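PDB 1Z05: transcriptional regulator, ROK family from Vibrio cholerae O1 biovar eltor, which probably binds DNA and regulates transcription of carbohydrate-metabolism genes as a zinc-containing, Mlc-like member of the ROK family. Local coordinates for residues A[169-182]-A[204-217]. Sequence-based numbering, arbitrary orientation.
Sequences VTSIAITLPGLVNS and IYKATGLPVFVAND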
ATOM      1  N   VAL A 169      25.090  20.224  -9.209  1.00 40.24           N
ATOM      2  CA  VAL A 169      24.435  18.914  -9.324  1.00 40.04           C
ATOM      3  C   VAL A 169      24.195  18.363  -7.922  1.00 39.46           C
ATOM      4  O   VAL A 169      25.137  18.145  -7.165  1.00 40.02           O
ATOM      5  CB  VAL A 169      25.290  17.929 -10.148  1.00 41.24           C
ATOM      6  CG1 VAL A 169      24.498  16.643 -10.440  1.00 41.60           C
ATOM      7  CG2 VAL A 169      25.763  18.591 -11.448  1.00 37.78           C
ATOM      8  N   THR A 170      22.936  18.140  -7.576  1.00 37.87           N
ATOM      9  CA  THR A 170      22.582  17.826  -6.191  1.00 36.59           C
ATOM     10  C   THR A 170      22.489  16.336  -5.908  1.00 36.30           C
ATOM     11  O   THR A 170      22.589  15.910  -4.756  1.00 37.23           O
ATOM     12  CB  THR A 170      21.216  18.409  -5.851  1.00 36.02           C
ATOM     13  OG1 THR A 170      20.249  17.837  -6.730  1.00 35.39           O
ATOM     14  CG2 THR A 170      21.216  19.921  -6.019  1.00 38.24           C
ATOM     15  N   SER A 171      22.264  15.551  -6.953  1.00 36.53           N
ATOM     16  CA  SER A 171      21.845  14.158  -6.789  1.00 38.83           C
ATOM     17  C   SER A 171      21.811  13.430  -8.127  1.00 38.89           C
ATOM     18  O   SER A 171      21.877  14.054  -9.191  1.00 40.51           O
ATOM     19  CB  SER A 171      20.442  14.109  -6.161  1.00 38.69           C
ATOM     20  OG  SER A 171      19.535  14.886  -6.928  1.00 39.59           O
ATOM     21  N   ILE A 172      21.681  12.107  -8.050  1.00 39.12           N
ATOM     22  CA  ILE A 172      21.546  11.242  -9.208  1.00 39.09           C
ATOM     23  C   ILE A 172      20.367  10.300  -8.976  1.00 39.52           C
ATOM     24  O   ILE A 172      20.260   9.673  -7.923  1.00 39.85           O
ATOM     25  CB  ILE A 172      22.846  10.424  -9.469  1.00 38.47           C
ATOM     26  CG1 ILE A 172      23.984  11.356  -9.905  1.00 40.90           C
ATOM     27  CG2 ILE A 172      22.612   9.333 -10.528  1.00 39.32           C
ATOM     28  CD1 ILE A 172      25.380  10.747  -9.885  1.00 39.25           C
ATOM     29  N   ALA A 173      19.473  10.235  -9.955  1.00 38.56           N
ATOM     30  CA  ALA A 173      18.402   9.253  -9.960  1.00 39.28           C
ATOM     31  C   ALA A 173      18.654   8.244 -11.075  1.00 39.55           C
ATOM     32  O   ALA A 173      19.123   8.605 -12.157  1.00 39.72           O
ATOM     33  CB  ALA A 173      17.045   9.951 -10.129  1.00 38.40           C
ATOM     34  N   ILE A 174      18.381   6.973 -10.795  1.00 40.23           N
ATOM     35  CA  ILE A 174      18.497   5.924 -11.805  1.00 39.15           C
ATOM     36  C   ILE A 174      17.307   4.972 -11.711  1.00 38.95           C
ATOM     37  O   ILE A 174      16.958   4.505 -10.623  1.00 39.37           O
ATOM     38  CB  ILE A 174      19.892   5.196 -11.772  1.00 39.16           C
ATOM     39  CG1 ILE A 174      19.998   4.119 -12.867  1.00 38.82           C
ATOM     40  CG2 ILE A 174      20.239   4.639 -10.378  1.00 39.36           C
ATOM     41  CD1 ILE A 174      21.448   3.867 -13.339  1.00 40.86           C
ATOM     42  N   THR A 175      16.666   4.736 -12.854  1.00 37.70           N
ATOM     43  CA  THR A 175      15.507   3.853 -12.923  1.00 38.63           C
ATOM     44  C   THR A 175      15.817   2.745 -13.912  1.00 38.16           C
ATOM     45  O   THR A 175      16.644   2.919 -14.814  1.00 39.23           O
ATOM     46  CB  THR A 175      14.215   4.615 -13.329  1.00 38.90           C
ATOM     47  OG1 THR A 175      14.440   5.308 -14.567  1.00 42.93           O
ATOM     48  CG2 THR A 175      13.840   5.633 -12.248  1.00 39.07           C
ATOM     49  N   LEU A 176      15.186   1.592 -13.712  1.00 37.97           N
ATOM     50  CA  LEU A 176      15.490   0.404 -14.491  1.00 38.02           C
ATOM     51  C   LEU A 176      14.402  -0.639 -14.262  1.00 37.65           C
ATOM     52  O   LEU A 176      13.754  -0.634 -13.217  1.00 37.95           O
ATOM     53  CB  LEU A 176      16.858  -0.184 -14.076  1.00 38.24           C
ATOM     54  CG  LEU A 176      17.059  -0.614 -12.614  1.00 42.41           C
ATOM     55  CD1 LEU A 176      18.067  -1.725 -12.537  1.00 48.80           C
ATOM     56  CD2 LEU A 176      17.514   0.550 -11.749  1.00 47.35           C
ATOM     57  N   PRO A 177      14.199  -1.537 -15.235  1.00 37.81           N
ATOM     58  CA  PRO A 177      13.281  -2.668 -14.998  1.00 39.21           C
ATOM     59  C   PRO A 177      13.898  -3.647 -13.987  1.00 39.61           C
ATOM     60  O   PRO A 177      15.109  -3.613 -13.766  1.00 39.61           O
ATOM     61  CB  PRO A 177      13.175  -3.325 -16.376  1.00 39.36           C
ATOM     62  CG  PRO A 177      14.478  -2.960 -17.069  1.00 38.57           C
ATOM     63  CD  PRO A 177      14.793  -1.566 -16.586  1.00 36.91           C
ATOM     64  N   GLY A 178      13.081  -4.501 -13.377  1.00 39.04           N
ATOM     65  CA  GLY A 178      13.600  -5.537 -12.485  1.00 39.56           C
ATOM     66  C   GLY A 178      13.257  -5.370 -11.017  1.00 38.94           C
ATOM     67  O   GLY A 178      12.472  -4.502 -10.653  1.00 38.82           O
ATOM     68  N   LEU A 179      13.846  -6.215 -10.172  1.00 38.82           N
ATOM     69  CA  LEU A 179      13.600  -6.148  -8.729  1.00 38.94           C
ATOM     70  C   LEU A 179      14.579  -5.188  -8.067  1.00 39.02           C
ATOM     71  O   LEU A 179      15.797  -5.374  -8.137  1.00 40.39           O
ATOM     72  CB  LEU A 179      13.679  -7.541  -8.080  1.00 38.67           C
ATOM     73  CG  LEU A 179      12.779  -8.665  -8.604  1.00 40.48           C
ATOM     74  CD1 LEU A 179      12.984  -9.950  -7.793  1.00 41.92           C
ATOM     75  CD2 LEU A 179      11.299  -8.276  -8.620  1.00 44.84           C
ATOM     76  N   VAL A 180      14.040  -4.156  -7.432  1.00 38.65           N
ATOM     77  CA  VAL A 180      14.855  -3.075  -6.891  1.00 37.90           C
ATOM     78  C   VAL A 180      14.441  -2.779  -5.451  1.00 38.59           C
ATOM     79  O   VAL A 180      13.256  -2.554  -5.161  1.00 38.07           O
ATOM     80  CB  VAL A 180      14.764  -1.792  -7.776  1.00 36.74           C
ATOM     81  CG1 VAL A 180      15.562  -0.633  -7.185  1.00 35.66           C
ATOM     82  CG2 VAL A 180      15.187  -2.080  -9.230  1.00 36.27           C
ATOM     83  N   ASN A 181      15.419  -2.815  -4.551  1.00 38.39           N
ATOM     84  CA  ASN A 181      15.234  -2.309  -3.198  1.00 39.10           C
ATOM     85  C   ASN A 181      15.677  -0.846  -3.164  1.00 39.92           C
ATOM     86  O   ASN A 181      16.879  -0.545  -3.175  1.00 40.21           O
ATOM     87  CB  ASN A 181      16.017  -3.154  -2.189  1.00 38.96           C
ATOM     88  CG  ASN A 181      15.736  -2.759  -0.737  1.00 41.38           C
ATOM     89  OD1 ASN A 181      15.584  -1.579  -0.409  1.00 44.44           O
ATOM     90  ND2 ASN A 181      15.671  -3.751   0.136  1.00 40.89           N
ATOM     91  N   SER A 182      14.696   0.053  -3.143  1.00 41.18           N
ATOM     92  CA  SER A 182      14.925   1.498  -3.179  1.00 44.47           C
ATOM     93  C   SER A 182      15.588   2.050  -1.921  1.00 45.40           C
ATOM     94  O   SER A 182      16.471   2.915  -2.003  1.00 45.79           O
ATOM     95  CB  SER A 182      13.604   2.237  -3.414  1.00 44.62           C
ATOM     96  OG  SER A 182      13.301   2.251  -4.789  1.00 49.37           O
ATOM     97  N   ILE A 204      27.467   4.069  -6.920  1.00 37.51           N
ATOM     98  CA  ILE A 204      27.430   5.393  -7.548  1.00 38.38           C
ATOM     99  C   ILE A 204      27.748   6.484  -6.517  1.00 39.46           C
ATOM    100  O   ILE A 204      28.465   7.448  -6.813  1.00 40.60           O
ATOM    101  CB  ILE A 204      26.084   5.661  -8.263  1.00 38.19           C
ATOM    102  CG1 ILE A 204      25.930   4.736  -9.480  1.00 36.21           C
ATOM    103  CG2 ILE A 204      25.973   7.141  -8.706  1.00 36.07           C
ATOM    104  CD1 ILE A 204      24.498   4.752 -10.102  1.00 41.15           C
ATOM    105  N   TYR A 205      27.225   6.327  -5.305  1.00 39.80           N
ATOM    106  CA  TYR A 205      27.534   7.254  -4.217  1.00 41.27           C
ATOM    107  C   TYR A 205      29.031   7.268  -3.896  1.00 41.00           C
ATOM    108  O   TYR A 205      29.608   8.332  -3.670  1.00 40.74           O
ATOM    109  CB  TYR A 205      26.707   6.945  -2.966  1.00 42.05           C
ATOM    110  CG  TYR A 205      27.215   7.628  -1.717  1.00 45.82           C
ATOM    111  CD1 TYR A 205      27.058   9.006  -1.533  1.00 47.70           C
ATOM    112  CD2 TYR A 205      27.855   6.900  -0.720  1.00 45.20           C
ATOM    113  CE1 TYR A 205      27.532   9.637  -0.386  1.00 47.51           C
ATOM    114  CE2 TYR A 205      28.331   7.520   0.428  1.00 49.09           C
ATOM    115  CZ  TYR A 205      28.162   8.889   0.592  1.00 48.10           C
ATOM    116  OH  TYR A 205      28.638   9.501   1.737  1.00 48.43           O
ATOM    117  N   LYS A 206      29.660   6.094  -3.890  1.00 40.61           N
ATOM    118  CA  LYS A 206      31.103   6.007  -3.664  1.00 41.02           C
ATOM    119  C   LYS A 206      31.902   6.711  -4.774  1.00 41.03           C
ATOM    120  O   LYS A 206      32.921   7.344  -4.510  1.00 39.29           O
ATOM    121  CB  LYS A 206      31.549   4.545  -3.521  1.00 41.05           C
ATOM    122  CG  LYS A 206      33.035   4.388  -3.255  1.00 42.44           C
ATOM    123  CD  LYS A 206      33.491   2.951  -3.426  1.00 46.88           C
ATOM    124  CE  LYS A 206      34.967   2.812  -3.074  1.00 49.27           C
ATOM    125  NZ  LYS A 206      35.400   1.389  -3.051  1.00 52.71           N
ATOM    126  N   ALA A 207      31.421   6.608  -6.007  1.00 41.49           N
ATOM    127  CA  ALA A 207      32.118   7.171  -7.157  1.00 42.50           C
ATOM    128  C   ALA A 207      31.885   8.675  -7.369  1.00 42.87           C
ATOM    129  O   ALA A 207      32.617   9.309  -8.140  1.00 43.40           O
ATOM    130  CB  ALA A 207      31.748   6.393  -8.418  1.00 42.90           C
ATOM    131  N   THR A 208      30.881   9.246  -6.696  1.00 41.86           N
ATOM    132  CA  THR A 208      30.477  10.635  -6.951  1.00 40.93           C
ATOM    133  C   THR A 208      30.337  11.523  -5.706  1.00 41.04           C
ATOM    134  O   THR A 208      30.420  12.754  -5.802  1.00 40.60           O
ATOM    135  CB  THR A 208      29.137  10.713  -7.745  1.00 41.50           C
ATOM    136  OG1 THR A 208      28.059  10.242  -6.928  1.00 39.72           O
ATOM    137  CG2 THR A 208      29.203   9.907  -9.052  1.00 39.46           C
ATOM    138  N   GLY A 209      30.106  10.902  -4.549  1.00 40.39           N
ATOM    139  CA  GLY A 209      29.788  11.642  -3.327  1.00 39.63           C
ATOM    140  C   GLY A 209      28.363  12.192  -3.280  1.00 39.73           C
ATOM    141  O   GLY A 209      27.969  12.802  -2.291  1.00 40.29           O
ATOM    142  N   LEU A 210      27.587  11.960  -4.337  1.00 39.29           N
ATOM    143  CA  LEU A 210      26.216  12.481  -4.445  1.00 41.43           C
ATOM    144  C   LEU A 210      25.173  11.509  -3.900  1.00 40.99           C
ATOM    145  O   LEU A 210      25.356  10.299  -4.017  1.00 41.57           O
ATOM    146  CB  LEU A 210      25.884  12.795  -5.907  1.00 40.58           C
ATOM    147  CG  LEU A 210      26.611  13.968  -6.585  1.00 44.90           C
ATOM    148  CD1 LEU A 210      26.354  13.980  -8.099  1.00 41.11           C
ATOM    149  CD2 LEU A 210      26.249  15.308  -5.964  1.00 41.14           C
ATOM    150  N   PRO A 211      24.072  12.032  -3.314  1.00 41.53           N
ATOM    151  CA  PRO A 211      22.962  11.127  -2.996  1.00 40.71           C
ATOM    152  C   PRO A 211      22.396  10.485  -4.255  1.00 40.54           C
ATOM    153  O   PRO A 211      22.251  11.147  -5.294  1.00 40.13           O
ATOM    154  CB  PRO A 211      21.908  12.037  -2.344  1.00 42.65           C
ATOM    155  CG  PRO A 211      22.324  13.431  -2.663  1.00 44.27           C
ATOM    156  CD  PRO A 211      23.795  13.430  -2.921  1.00 39.65           C
ATOM    157  N   VAL A 212      22.094   9.195  -4.150  1.00 39.40           N
ATOM    158  CA  VAL A 212      21.635   8.394  -5.268  1.00 39.07           C
ATOM    159  C   VAL A 212      20.290   7.776  -4.899  1.00 40.05           C
ATOM    160  O   VAL A 212      20.126   7.236  -3.793  1.00 39.15           O
ATOM    161  CB  VAL A 212      22.649   7.268  -5.632  1.00 39.40           C
ATOM    162  CG1 VAL A 212      22.227   6.553  -6.908  1.00 37.74           C
ATOM    163  CG2 VAL A 212      24.061   7.854  -5.799  1.00 39.72           C
ATOM    164  N   PHE A 213      19.359   7.873  -5.840  1.00 38.48           N
ATOM    165  CA  PHE A 213      17.998   7.363  -5.728  1.00 39.05           C
ATOM    166  C   PHE A 213      17.779   6.356  -6.845  1.00 39.23           C
ATOM    167  O   PHE A 213      17.809   6.710  -8.029  1.00 39.70           O
ATOM    168  CB  PHE A 213      16.998   8.530  -5.827  1.00 38.39           C
ATOM    169  CG  PHE A 213      17.198   9.558  -4.751  1.00 39.00           C
ATOM    170  CD1 PHE A 213      16.542   9.435  -3.533  1.00 41.63           C
ATOM    171  CD2 PHE A 213      18.104  10.600  -4.922  1.00 40.06           C
ATOM    172  CE1 PHE A 213      16.761  10.354  -2.515  1.00 40.84           C
ATOM    173  CE2 PHE A 213      18.327  11.518  -3.908  1.00 39.19           C
ATOM    174  CZ  PHE A 213      17.651  11.399  -2.709  1.00 39.08           C
ATOM    175  N   VAL A 214      17.560   5.102  -6.457  1.00 37.95           N
ATOM    176  CA  VAL A 214      17.420   3.989  -7.387  1.00 36.22           C
ATOM    177  C   VAL A 214      15.999   3.466  -7.266  1.00 37.29           C
ATOM    178  O   VAL A 214      15.500   3.298  -6.149  1.00 37.96           O
ATOM    179  CB  VAL A 214      18.401   2.836  -7.031  1.00 37.60           C
ATOM    180  CG1 VAL A 214      18.403   1.770  -8.122  1.00 34.95           C
ATOM    181  CG2 VAL A 214      19.829   3.377  -6.819  1.00 35.69           C
ATOM    182  N   ALA A 215      15.331   3.227  -8.395  1.00 35.89           N
ATOM    183  CA  ALA A 215      13.974   2.673  -8.341  1.00 36.35           C
ATOM    184  C   ALA A 215      13.624   1.829  -9.560  1.00 35.23           C
ATOM    185  O   ALA A 215      14.217   1.975 -10.634  1.00 35.34           O
ATOM    186  CB  ALA A 215      12.925   3.800  -8.132  1.00 35.97           C
ATOM    187  N   ASN A 216      12.658   0.935  -9.380  1.00 35.68           N
ATOM    188  CA  ASN A 216      12.051   0.240 -10.497  1.00 35.53           C
ATOM    189  C   ASN A 216      11.355   1.263 -11.402  1.00 34.89           C
ATOM    190  O   ASN A 216      10.681   2.174 -10.915  1.00 33.57           O
ATOM    191  CB  ASN A 216      11.064  -0.815  -9.994  1.00 33.56           C
ATOM    192  CG  ASN A 216      10.213  -1.396 -11.102  1.00 35.73           C
ATOM    193  OD1 ASN A 216       9.149  -0.871 -11.411  1.00 37.00           O
ATOM    194  ND2 ASN A 216      10.667  -2.501 -11.689  1.00 36.65           N
ATOM    195  N   ASP A 217      11.520   1.099 -12.713  1.00 34.15           N
ATOM    196  CA  ASP A 217      11.049   2.089 -13.674  1.00 34.38           C
ATOM    197  C   ASP A 217       9.543   2.290 -13.714  1.00 35.47           C
ATOM    198  O   ASP A 217       9.088   3.421 -13.871  1.00 35.34           O
ATOM    199  CB  ASP A 217      11.630   1.857 -15.084  1.00 34.65           C
ATOM    200  CG  ASP A 217      11.304   0.469 -15.661  1.00 39.05           C
ATOM    201  OD1 ASP A 217      10.682  -0.378 -14.972  1.00 40.43           O
ATOM    202  OD2 ASP A 217      11.685   0.232 -16.831  1.00 41.61           O
TER
HETATM  203  O   HOH W   1      10.392  -4.763 -13.933  1.00 43.48           O
HETATM  204  O   HOH W   2      11.671   0.525  -6.714  1.00 31.52           O
HETATM  205  O   HOH W   3      17.718   4.423  -3.696  1.00 33.71           O
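Strand 212-216 lies parallel to strand 169-176 at the border of a five-stranded mixed sheet, the two axes 13° apart. Ile172 and Ile174 each use both backbone groups across the seam; Ile174 N reaches Phe213 O at 2.8 Å, and Ile174 O receives Ala215 N. Beta-branched residues suit these extended strands: Ile174 CG2 lies beside Val214 CG2 (3.8 Å), both side chains pointing the same way. On that face Ile172 CD1 fits between Ile204 CG2 and Leu210 CD1, joining helix 200-208 to the sheet. The other face carries Phe213, whose ring turns an edge to Ser171 CB and also packs on helix 407-418. Beyond Pro177 the chain folds back over the strand end. With CG anti to the backbone N (chi1 169°), Asn216 sends ND2 to Gly178 O (2.9 Å), in the carbonyl plane on a lone pair, while its OD1 caps the following helix at Arg219 N. Ser182 OG donates to Val214 O at 2.8 Å, tying the returning chain to the outer strand edge. Asp217, next to Pro177, forms a salt bridge with Arg114. The 3-2-1-4-5 strand order, with parallel strands joined through a helix, is that of the ribonuclease H-like ASKHA fold of ROK proteins.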